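Local coordinates for protein probable thiol peroxidase (Chromobacterium violaceum, PDB 3KEB) that probably acts as a thiol-dependent peroxidase of the thioredoxin-like redoxin family, reducing peroxides, at residues Leu57-Asp62 / Ser94-Ala99. Sequence-based numbering, arbitrary orientation.
Sequences LSVDED and SSLARA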
loop_
_atom_site.group_PDB
_atom_site.type_symbol
_atom_site.label_atom_id
_atom_site.label_comp_id
_atom_site.label_asym_id
_atom_site.label_seq_id
_atom_site.Cartn_x
_atom_site.Cartn_y
_atom_site.Cartn_z
ATOM N N LEU A 57 10.267 0.739 4.545
ATOM C CA LEU A 57 9.052 0.073 5.013
ATOM C C LEU A 57 7.842 0.812 4.515
ATOM O O LEU A 57 6.888 0.294 3.840
ATOM C CB LEU A 57 9.017 -0.092 6.535
ATOM C CG LEU A 57 10.042 -1.006 7.156
ATOM C CD1 LEU A 57 9.932 -0.992 8.715
ATOM C CD2 LEU A 57 9.804 -2.498 6.551
ATOM N N SER A 58 7.815 2.138 4.754
ATOM C CA SER A 58 6.751 2.864 4.246
ATOM C C SER A 58 7.135 4.418 4.422
ATOM O O SER A 58 7.945 4.655 5.245
ATOM C CB SER A 58 5.556 2.770 5.159
ATOM O OG SER A 58 4.586 3.856 4.963
ATOM N N VAL A 59 6.646 5.300 3.580
ATOM C CA VAL A 59 6.763 6.784 3.761
ATOM C C VAL A 59 5.974 7.325 4.964
ATOM O O VAL A 59 6.162 8.498 5.361
ATOM C CB VAL A 59 6.296 7.598 2.496
ATOM C CG1 VAL A 59 7.199 7.377 1.300
ATOM C CG2 VAL A 59 4.808 7.311 2.119
ATOM N N ASP A 60 5.174 6.486 5.604
ATOM C CA ASP A 60 4.472 6.843 6.813
ATOM C C ASP A 60 5.057 6.221 8.064
ATOM O O ASP A 60 4.439 6.233 9.114
ATOM C CB ASP A 60 2.991 6.533 6.625
ATOM C CG ASP A 60 2.317 7.539 5.727
ATOM O OD1 ASP A 60 2.354 8.739 6.096
ATOM O OD2 ASP A 60 1.722 7.163 4.714
ATOM N N GLU A 61 6.250 5.647 7.963
ATOM C CA GLU A 61 7.074 5.350 9.151
ATOM C C GLU A 61 8.040 6.540 9.306
ATOM O O GLU A 61 8.253 7.287 8.361
ATOM C CB GLU A 61 7.883 4.078 8.964
ATOM C CG GLU A 61 7.052 2.757 8.953
ATOM C CD GLU A 61 6.346 2.445 10.303
ATOM O OE1 GLU A 61 6.904 2.778 11.408
ATOM O OE2 GLU A 61 5.215 1.885 10.256
ATOM N N ASP A 62 8.584 6.689 10.502
ATOM C CA ASP A 62 9.524 7.755 10.823
ATOM C C ASP A 62 10.863 7.144 11.171
ATOM O O ASP A 62 11.722 7.042 10.267
ATOM C CB ASP A 62 8.940 8.623 11.901
ATOM C CG ASP A 62 9.790 9.846 12.187
ATOM O OD1 ASP A 62 10.711 10.166 11.363
ATOM O OD2 ASP A 62 9.476 10.474 13.247
ATOM N N SER A 94 -1.673 6.411 -3.935
ATOM C CA SER A 94 -2.357 7.557 -3.302
ATOM C C SER A 94 -1.575 8.096 -2.088
ATOM O O SER A 94 -1.488 9.332 -1.880
ATOM C CB SER A 94 -3.784 7.163 -2.875
ATOM O OG SER A 94 -4.441 6.508 -3.985
ATOM N N SER A 95 -1.117 7.189 -1.227
ATOM C CA SER A 95 -0.304 7.593 -0.067
ATOM C C SER A 95 1.053 8.169 -0.458
ATOM O O SER A 95 1.523 9.093 0.186
ATOM C CB SER A 95 -0.085 6.429 0.905
ATOM O OG SER A 95 -1.339 5.961 1.359
ATOM N N LEU A 96 1.671 7.632 -1.509
ATOM C CA LEU A 96 2.954 8.171 -2.019
ATOM C C LEU A 96 2.719 9.620 -2.529
ATOM O O LEU A 96 3.505 10.530 -2.250
ATOM C CB LEU A 96 3.527 7.246 -3.092
ATOM C CG LEU A 96 3.992 5.871 -2.612
ATOM C CD1 LEU A 96 4.386 4.933 -3.804
ATOM C CD2 LEU A 96 5.131 6.018 -1.607
ATOM N N ALA A 97 1.618 9.842 -3.244
ATOM C CA ALA A 97 1.264 11.171 -3.716
ATOM C C ALA A 97 1.037 12.140 -2.566
ATOM O O ALA A 97 1.502 13.309 -2.610
ATOM C CB ALA A 97 0.082 11.105 -4.666
ATOM N N ARG A 98 0.387 11.669 -1.509
ATOM C CA ARG A 98 0.184 12.486 -0.315
ATOM C C ARG A 98 1.548 12.856 0.335
ATOM O O ARG A 98 1.772 14.005 0.669
ATOM C CB ARG A 98 -0.644 11.758 0.715
ATOM C CG ARG A 98 -0.829 12.540 1.969
ATOM C CD ARG A 98 -0.755 11.625 3.184
ATOM N NE ARG A 98 -0.664 12.472 4.369
ATOM C CZ ARG A 98 0.423 12.654 5.121
ATOM N NH1 ARG A 98 1.582 12.013 4.868
ATOM N NH2 ARG A 98 0.321 13.473 6.164
ATOM N N ALA A 99 2.449 11.888 0.458
ATOM C CA ALA A 99 3.812 12.155 0.985
ATOM C C ALA A 99 4.525 13.252 0.176
ATOM O O ALA A 99 5.086 14.174 0.758
ATOM C CB ALA A 99 4.640 10.915 0.970
HETATM O O HOH W 1 1.981 9.641 3.030
#
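Val59 and Ala99 are the closest pair of CA atoms, 6.7 Å apart, where a type I turn from Ser58 to Glu61, in the loop between strand 51-55 and helix 67-77, meets helix 93-103. The bend carries an ST turn: Ser58 OG accepts from Asp60 N at 2.8 Å, nearly straight at 165°. Val59 points toward the helix and spreads its two methyls. Val59 CG1 lies 3.8 Å from Leu96 CD2, the two side chains crossing at about a right angle. With CG1 anti to the carbonyl carbon (chi1 -66°), Val59 CG2 falls between the backbone N and the carbonyl carbon and comes 3.8 Å from Ala99 CB.

Beside this apolar patch the contact is ionic. Asp60 OD1 stands 3.6 Å from Arg98 NH1, well out of the guanidinium plane, and the carboxylate is turned 51° from that plane; no N-H of this guanidinium aims at the oxygen, so the attraction is one of charge. A water lying in the guanidinium plane supplies the directed link: its O accepts from Arg98 NH1 (3.0 Å) and lies within donating distance of Asp60 OD2 and Ser95 O.

The polar ends also face the second subunit, whose Ser95 and Arg98 engage Asp60 and whose Glu102 pairs with Arg98. In this thioredoxin-fold dimer of the redoxin family, the chemistry implies a charge network shared across the subunit interface beside an apolar contact within one chain.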